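Solute carrier family 15 member 1 (Mus musculus, PDB 5A9D) probably carries di- and tripeptides into intestinal cells together with protons, as a membrane transporter whose extracellular part has an immunoglobulin-like fold. Local coordinates at residues Ile7-Ile12 and Leu73-Pro78; Thr18-Gly23 and Asn49-Gly54; Ala62-Gln67 and Tyr81-Asp86. All blocks are in the same frame, centred on the assembly; numbering follows the deposited sequence.

Interaction 1: residues Ile7-Ile12 and Leu73-Pro78; sequences IKVLNI and LLVWNP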
# COMPACT_ATOMS: atom_id res chain seq x y z
N ILE A 7 1.68 -7.61 13.59
CA ILE A 7 2.44 -8.48 12.69
C ILE A 7 1.90 -9.91 12.73
O ILE A 7 1.81 -10.52 13.78
CB ILE A 7 3.97 -8.47 13.02
CG1 ILE A 7 4.53 -7.03 13.13
CG2 ILE A 7 4.77 -9.33 12.00
CD1 ILE A 7 5.93 -6.88 13.80
N LYS A 8 1.65 -10.45 11.54
CA LYS A 8 1.25 -11.84 11.32
C LYS A 8 2.42 -12.45 10.56
O LYS A 8 3.02 -11.78 9.74
CB LYS A 8 -0.03 -11.88 10.45
CG LYS A 8 -0.47 -13.24 9.93
CD LYS A 8 -1.06 -13.01 8.57
CE LYS A 8 -2.48 -13.45 8.47
NZ LYS A 8 -3.11 -12.83 7.29
N VAL A 9 2.77 -13.69 10.86
CA VAL A 9 3.88 -14.35 10.15
C VAL A 9 3.29 -15.42 9.24
O VAL A 9 2.44 -16.17 9.68
CB VAL A 9 4.95 -14.94 11.10
CG1 VAL A 9 6.15 -15.52 10.31
CG2 VAL A 9 5.41 -13.90 12.12
N LEU A 10 3.74 -15.47 7.98
CA LEU A 10 3.31 -16.50 7.04
C LEU A 10 4.57 -17.13 6.46
O LEU A 10 5.38 -16.48 5.80
CB LEU A 10 2.35 -15.91 5.96
CG LEU A 10 2.05 -16.74 4.69
CD1 LEU A 10 1.35 -18.06 5.01
CD2 LEU A 10 1.17 -15.96 3.70
N ASN A 11 4.75 -18.40 6.77
CA ASN A 11 5.86 -19.21 6.31
C ASN A 11 5.48 -19.82 4.97
O ASN A 11 4.65 -20.73 4.92
CB ASN A 11 6.17 -20.30 7.34
CG ASN A 11 7.37 -21.13 6.98
OD1 ASN A 11 7.93 -21.00 5.90
ND2 ASN A 11 7.79 -22.00 7.87
N ILE A 12 6.11 -19.32 3.90
CA ILE A 12 5.87 -19.76 2.52
C ILE A 12 7.04 -20.59 1.95
O ILE A 12 7.09 -20.82 0.74
CB ILE A 12 5.48 -18.56 1.60
CG1 ILE A 12 6.59 -17.49 1.51
CG2 ILE A 12 4.16 -17.96 2.04
CD1 ILE A 12 6.34 -16.41 0.45
N LEU A 73 4.52 -10.60 7.76
CA LEU A 73 5.91 -10.92 7.61
C LEU A 73 5.98 -12.26 6.85
O LEU A 73 5.69 -13.33 7.41
CB LEU A 73 6.64 -10.98 8.97
CG LEU A 73 8.15 -11.38 8.93
CD1 LEU A 73 9.02 -10.34 8.17
CD2 LEU A 73 8.69 -11.58 10.35
N LEU A 74 6.32 -12.19 5.56
CA LEU A 74 6.47 -13.41 4.76
C LEU A 74 7.86 -13.93 5.05
O LEU A 74 8.79 -13.14 5.07
CB LEU A 74 6.35 -13.12 3.24
CG LEU A 74 5.01 -12.68 2.67
CD1 LEU A 74 5.16 -12.38 1.20
CD2 LEU A 74 3.95 -13.77 2.83
N VAL A 75 7.99 -15.25 5.37
CA VAL A 75 9.30 -15.88 5.64
C VAL A 75 9.44 -17.14 4.75
O VAL A 75 8.44 -17.83 4.50
CB VAL A 75 9.59 -16.16 7.15
CG1 VAL A 75 9.62 -14.87 7.97
CG2 VAL A 75 8.60 -17.16 7.76
N TRP A 76 10.66 -17.43 4.28
CA TRP A 76 10.95 -18.61 3.47
C TRP A 76 12.43 -18.99 3.61
O TRP A 76 13.23 -18.19 4.10
CB TRP A 76 10.50 -18.47 1.99
CG TRP A 76 11.19 -17.41 1.19
CD1 TRP A 76 12.19 -17.60 0.28
CD2 TRP A 76 10.86 -16.01 1.13
NE1 TRP A 76 12.51 -16.40 -0.33
CE2 TRP A 76 11.73 -15.41 0.20
CE3 TRP A 76 9.92 -15.20 1.81
CZ2 TRP A 76 11.72 -14.03 -0.05
CZ3 TRP A 76 9.89 -13.84 1.55
CH2 TRP A 76 10.80 -13.26 0.64
N ASN A 77 12.76 -20.23 3.27
CA ASN A 77 14.11 -20.77 3.37
C ASN A 77 15.05 -20.23 2.26
O ASN A 77 14.59 -20.12 1.11
CB ASN A 77 14.05 -22.30 3.35
CG ASN A 77 13.55 -22.89 2.05
OD1 ASN A 77 12.37 -22.76 1.69
ND2 ASN A 77 14.44 -23.55 1.32
N PRO A 78 16.33 -19.87 2.54
CA PRO A 78 17.08 -19.91 3.81
C PRO A 78 17.13 -18.56 4.54
O PRO A 78 17.98 -17.72 4.24
CB PRO A 78 18.49 -20.33 3.34
CG PRO A 78 18.59 -19.88 1.88
CD PRO A 78 17.22 -19.39 1.45
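At chi1 166° Leu10 sends CG away from its backbone N, while Leu74 holds CG beside its own N and opposite the carbonyl carbon (chi1 -67°). These settings bring the CD2 methyls of Leu10 and Leu74 to 3.6 Å from each other, and the two chains run alongside each other out of the same face of the sheet. Ile12 has the less usual first torsion. Its CG1 sits between the backbone N and the carbonyl carbon, and its CD1 comes to 4.0 Å from CE3 of Trp76, at an oblique approach to the ring. On the other face of the sheet Val9 crosses Val75 at a slant, with Val9 CG1 3.9 Å from Val75 CG2. CG2 of Ile7 lies against CB of Leu73, the two side chains running alongside.

The backbones form a parallel pair, with Val9, Leu10 and Asn11 opposite Leu73, Leu74 and Val75. Four hydrogen bonds alternate between the strands. Leu73 N gives to Lys8 O at 2.8 Å, nearly straight onto the carbonyl. Leu10 N then gives to Leu73 O, and Val75 N to Leu10 O. Ile12 N closes the row on Val75 O at 2.8 Å. The amide of Asn11 turns to other partners: its ND2 binds the carbonyls of Asn15 and Leu28, and its OD1 takes the N-H of Gly13. This fixes the amide at the strand end.

The two strands are the central pair of a four-stranded mixed sheet, with strand 32-41 beyond 4-11 and strand 80-88 beyond 69-76. Val9 and Leu73 face Val19 of strand 17-21 in the opposing sheet. Leu10 packs on Val102 and Leu74 on His124 of the second subunit, and the Trp76 ring stacks on that His124.

Interaction 2: residues Thr18-Gly23 and Asn49-Gly54; sequences TVHFPG and NISSSG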
# COMPACT_ATOMS: atom_id res chain seq x y z
N THR A 18 11.53 -19.89 12.40
CA THR A 18 11.29 -19.20 13.65
C THR A 18 11.52 -17.68 13.49
O THR A 18 12.52 -17.25 12.91
CB THR A 18 12.22 -19.76 14.76
OG1 THR A 18 12.03 -21.17 14.90
CG2 THR A 18 11.99 -19.09 16.09
N VAL A 19 10.60 -16.90 14.05
CA VAL A 19 10.71 -15.45 14.11
C VAL A 19 10.83 -15.12 15.59
O VAL A 19 9.93 -15.46 16.38
CB VAL A 19 9.51 -14.73 13.46
CG1 VAL A 19 9.69 -13.21 13.58
CG2 VAL A 19 9.38 -15.13 11.99
N HIS A 20 11.94 -14.48 15.95
CA HIS A 20 12.23 -14.10 17.33
C HIS A 20 11.90 -12.64 17.50
O HIS A 20 12.58 -11.77 16.95
CB HIS A 20 13.71 -14.37 17.71
CG HIS A 20 14.17 -15.77 17.47
ND1 HIS A 20 14.18 -16.70 18.48
CD2 HIS A 20 14.66 -16.34 16.34
CE1 HIS A 20 14.67 -17.81 17.95
NE2 HIS A 20 14.99 -17.63 16.66
N PHE A 21 10.83 -12.38 18.22
CA PHE A 21 10.38 -11.04 18.53
C PHE A 21 10.88 -10.78 19.95
O PHE A 21 11.16 -11.74 20.67
CB PHE A 21 8.85 -10.99 18.53
CG PHE A 21 8.19 -11.20 17.19
CD1 PHE A 21 8.08 -10.15 16.27
CD2 PHE A 21 7.60 -12.43 16.87
CE1 PHE A 21 7.41 -10.33 15.05
CE2 PHE A 21 6.95 -12.62 15.65
CZ PHE A 21 6.84 -11.55 14.76
N PRO A 22 11.00 -9.53 20.42
CA PRO A 22 11.47 -9.34 21.81
C PRO A 22 10.48 -9.95 22.82
O PRO A 22 9.28 -9.69 22.78
CB PRO A 22 11.64 -7.82 21.94
CG PRO A 22 11.72 -7.33 20.51
CD PRO A 22 10.76 -8.23 19.77
N GLY A 23 11.00 -10.88 23.61
CA GLY A 23 10.25 -11.62 24.62
C GLY A 23 9.42 -12.81 24.13
O GLY A 23 8.86 -13.52 24.97
N ASN A 49 14.66 -11.27 14.62
CA ASN A 49 15.56 -12.25 14.02
C ASN A 49 14.75 -13.39 13.47
O ASN A 49 13.75 -13.77 14.05
CB ASN A 49 16.59 -12.78 15.04
CG ASN A 49 17.29 -11.71 15.82
OD1 ASN A 49 17.93 -10.80 15.26
ND2 ASN A 49 17.14 -11.77 17.14
N ILE A 50 15.19 -13.94 12.34
CA ILE A 50 14.54 -15.04 11.65
C ILE A 50 15.57 -16.12 11.43
O ILE A 50 16.69 -15.85 11.00
CB ILE A 50 13.92 -14.56 10.30
CG1 ILE A 50 12.85 -13.47 10.52
CG2 ILE A 50 13.36 -15.73 9.49
CD1 ILE A 50 12.53 -12.70 9.28
N SER A 51 15.19 -17.36 11.75
CA SER A 51 16.05 -18.52 11.57
C SER A 51 15.28 -19.69 10.96
O SER A 51 14.04 -19.68 10.95
CB SER A 51 16.69 -18.91 12.90
OG SER A 51 15.75 -19.36 13.87
N SER A 52 16.02 -20.69 10.45
CA SER A 52 15.49 -21.91 9.85
C SER A 52 16.06 -23.10 10.57
O SER A 52 17.22 -23.08 11.00
CB SER A 52 15.87 -22.00 8.38
OG SER A 52 14.79 -21.67 7.53
N SER A 53 15.26 -24.17 10.66
CA SER A 53 15.67 -25.44 11.25
C SER A 53 16.87 -26.01 10.46
O SER A 53 16.87 -25.95 9.22
CB SER A 53 14.51 -26.42 11.26
OG SER A 53 13.81 -26.43 10.03
N GLY A 54 17.89 -26.48 11.18
CA GLY A 54 19.11 -27.03 10.60
C GLY A 54 20.11 -25.98 10.14
O GLY A 54 21.29 -26.04 10.50
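Asn49 O takes the N-H of His20 in a 2.7 Å bond, and the N-H...O angle is 177°. The same carbonyl oxygen also meets CA of Val19 in a CA-H...O contact and lies at the edge of the His20 ring, in its plane. In return Asn49 N gives a longer bond to His20 O, on a lone pair in the carbonyl plane. Two residue pairs along, Thr18 and Ser51 exchange two backbone bonds: Thr18 N to Ser51 O and Ser51 N to Thr18 O, each 2.9 Å.

This is regular antiparallel pairing. His20 with Asn49 and Thr18 with Ser51 are hydrogen-bonded pairs, and Val19 with Ile50 between them is a non-hydrogen-bonded pair. The strands are the inner two of the second sheet of the immunoglobulin-like sandwich, with strand 24-28 beyond one and 58-60 beyond the other. Val19 and Ile50 turn inward side by side, CG2 of Val19 4.1 Å from CG1 of Ile50, and both reach Leu73 and Val75 of the facing sheet.

The outer face is polar. His20 lays its imidazole along the strand with CG beside the backbone N (chi1 -54°). CG2 of Thr18 sits 3.3 Å above one ring face, toward the rim. NE2 makes a weak 3.4 Å hydrogen bond with Ser51 OG, while ND1 bonds Ser25 OG. Were this histidine an alanine, the Ser25 and Ser51 hydroxyls would probably lose their imidazole partner, and the Thr18 methyl the ring it rests on. Thr18 OG1 is held by Thr27 OG1 on the neighbouring strand.

Interaction 3: residues Ala62-Gln67 and Tyr81-Asp86; sequences AHDFEQ and YRVVKD
Asp64 and Val83 reach toward each other, and the carboxylate comes to rest against CB and both methyls of the valine. OD2 of Asp64 is 3.4 Å from Val83 CB, and OD1 of Asp64 is 3.5 Å from Val83 CG2. The first torsion of Asp64, 79°, puts CG between the backbone N and the carbonyl carbon, which turns the carboxylate onto Val83. A water also bridges the two residues. It donates to Asp64 OD2 and to Val83 O, the latter at 3.0 Å.

Phe65 starts away from the strand, but its ring returns to the same valine. The two side chains cross at a slant, with Phe65 CE1 3.7 Å from Val83 CG1. Val83 thus touches both a carboxylate and an aromatic ring.

Tyr81 reaches out to the start of the loop. Its OH accepts the backbone N-H of Ala62 at 2.8 Å, with an N-H...O angle of 164°. CB of Ala62 also touches this hydroxyl oxygen. At the other end Glu66 and Lys85 cross obliquely, the lysine extended beyond CG. Their salt bridge is long, 3.7 Å from Glu66 OE1 to Lys85 NZ, and OE1 also has a weak bond to a glycerol, probably from the crystallisation liquor. This part of the contact is at the surface.

His63 is the centre of an inverse gamma turn, closed by a weak bond from Asp64 N to Ala62 O. The segment 62-67 belongs to the loop between strands 58-60 and 69-76, and runs beside strand 80-88, one of the two outer strands of its sheet. Phe65 packs inward on Val5 and Ile7 of strand 4-11 and meets the ring of His71 edge-to-face. Strand 80-88 pairs with 69-76, and its Asp86 makes a salt bridge with Arg100 of the second subunit.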
# COMPACT_ATOMS: atom_id res chain seq x y z
N ALA A 62 14.96 -5.62 8.62
CA ALA A 62 15.10 -4.18 8.36
C ALA A 62 13.83 -3.54 8.89
O ALA A 62 12.75 -3.89 8.42
CB ALA A 62 15.22 -3.93 6.87
N HIS A 63 13.96 -2.66 9.91
CA HIS A 63 12.84 -2.03 10.61
C HIS A 63 11.94 -1.14 9.73
O HIS A 63 11.96 0.10 9.76
CB HIS A 63 13.30 -1.29 11.88
CG HIS A 63 13.52 -2.23 13.03
ND1 HIS A 63 12.52 -3.13 13.43
CD2 HIS A 63 14.62 -2.42 13.79
CE1 HIS A 63 13.05 -3.82 14.42
NE2 HIS A 63 14.31 -3.43 14.68
N ASP A 64 11.11 -1.83 8.97
CA ASP A 64 10.12 -1.25 8.10
C ASP A 64 8.73 -1.64 8.62
O ASP A 64 8.00 -2.39 7.96
CB ASP A 64 10.40 -1.56 6.61
CG ASP A 64 10.01 -2.93 6.08
OD1 ASP A 64 10.79 -3.88 6.25
OD2 ASP A 64 8.97 -3.02 5.37
N PHE A 65 8.41 -1.17 9.86
CA PHE A 65 7.09 -1.37 10.44
C PHE A 65 6.52 -0.02 10.81
O PHE A 65 7.19 0.77 11.44
CB PHE A 65 7.12 -2.29 11.64
CG PHE A 65 7.56 -3.69 11.31
CD1 PHE A 65 6.67 -4.60 10.76
CD2 PHE A 65 8.86 -4.10 11.55
CE1 PHE A 65 7.08 -5.90 10.45
CE2 PHE A 65 9.28 -5.39 11.23
CZ PHE A 65 8.38 -6.29 10.70
N GLU A 66 5.29 0.25 10.38
CA GLU A 66 4.62 1.51 10.69
C GLU A 66 3.67 1.34 11.85
O GLU A 66 2.87 0.40 11.88
CB GLU A 66 3.85 2.04 9.47
CG GLU A 66 4.70 2.44 8.29
CD GLU A 66 3.96 3.33 7.32
OE1 GLU A 66 3.19 2.79 6.49
OE2 GLU A 66 4.06 4.57 7.48
N GLN A 67 3.72 2.27 12.80
CA GLN A 67 2.77 2.20 13.93
C GLN A 67 1.35 2.50 13.43
O GLN A 67 1.17 3.23 12.45
CB GLN A 67 3.19 3.09 15.11
CG GLN A 67 3.60 4.51 14.72
CD GLN A 67 4.46 5.13 15.78
OE1 GLN A 67 4.01 5.38 16.90
NE2 GLN A 67 5.69 5.45 15.44
N TYR A 81 12.91 -13.04 4.01
CA TYR A 81 11.69 -12.41 4.46
C TYR A 81 11.28 -11.26 3.54
O TYR A 81 12.08 -10.77 2.77
CB TYR A 81 11.80 -11.91 5.93
CG TYR A 81 12.65 -10.67 6.09
CD1 TYR A 81 14.04 -10.76 6.23
CD2 TYR A 81 12.08 -9.39 6.06
CE1 TYR A 81 14.84 -9.62 6.32
CE2 TYR A 81 12.87 -8.24 6.13
CZ TYR A 81 14.25 -8.36 6.30
OH TYR A 81 15.05 -7.26 6.40
N ARG A 82 10.02 -10.84 3.68
CA ARG A 82 9.46 -9.66 3.06
C ARG A 82 8.34 -9.16 3.96
O ARG A 82 7.48 -9.95 4.37
CB ARG A 82 8.92 -9.92 1.65
CG ARG A 82 8.46 -8.60 0.98
CD ARG A 82 7.62 -8.82 -0.25
NE ARG A 82 8.25 -9.78 -1.16
CZ ARG A 82 9.10 -9.46 -2.13
NH1 ARG A 82 9.42 -8.19 -2.35
NH2 ARG A 82 9.65 -10.41 -2.87
N VAL A 83 8.35 -7.86 4.28
CA VAL A 83 7.30 -7.24 5.08
C VAL A 83 6.28 -6.73 4.09
O VAL A 83 6.61 -5.96 3.20
CB VAL A 83 7.81 -6.12 6.02
CG1 VAL A 83 6.65 -5.46 6.78
CG2 VAL A 83 8.86 -6.65 6.99
N VAL A 84 5.03 -7.18 4.22
CA VAL A 84 3.89 -6.80 3.38
C VAL A 84 2.97 -5.93 4.25
O VAL A 84 2.64 -6.28 5.37
CB VAL A 84 3.17 -8.09 2.84
CG1 VAL A 84 1.84 -7.76 2.15
CG2 VAL A 84 4.09 -8.86 1.89
N LYS A 85 2.56 -4.80 3.71
CA LYS A 85 1.65 -3.85 4.37
C LYS A 85 0.21 -4.36 4.29
O LYS A 85 -0.26 -4.70 3.20
CB LYS A 85 1.78 -2.49 3.69
CG LYS A 85 2.93 -1.67 4.28
CD LYS A 85 3.17 -0.40 3.47
CE LYS A 85 4.12 0.53 4.18
NZ LYS A 85 4.55 1.64 3.28
N ASP A 86 -0.47 -4.47 5.43
CA ASP A 86 -1.83 -5.01 5.49
C ASP A 86 -2.90 -3.97 5.89
O ASP A 86 -4.04 -4.35 6.24
CB ASP A 86 -1.91 -6.20 6.46
CG ASP A 86 -1.31 -7.53 6.04
OD1 ASP A 86 -0.68 -7.59 4.95
OD2 ASP A 86 -1.44 -8.49 6.81
O HOH W 1 6.48 -2.95 3.40

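Interactions 1 and 2 come from the two facing sheets of one sandwich, with centres about 11 Å apart. Their side chains interlock in the core: Val9 CG1 is 3.7 Å from Val19 CG2, and Val75 CG1 is 3.9 Å from Ile50 CD1. Interaction 3 lies at the edge of the sheet that holds interaction 1, about 12 Å from it between centres. The two share a strand pairing, with Leu74 N 2.8 Å from Arg82 O. Ile7 CD1 also touches Phe65 CE1. Interactions 2 and 3 have centres about 16 Å apart and meet where Ile50 CD1 packs on Tyr81 CB. Interactions 1 and 3 both reach the second subunit; interaction 2 does not.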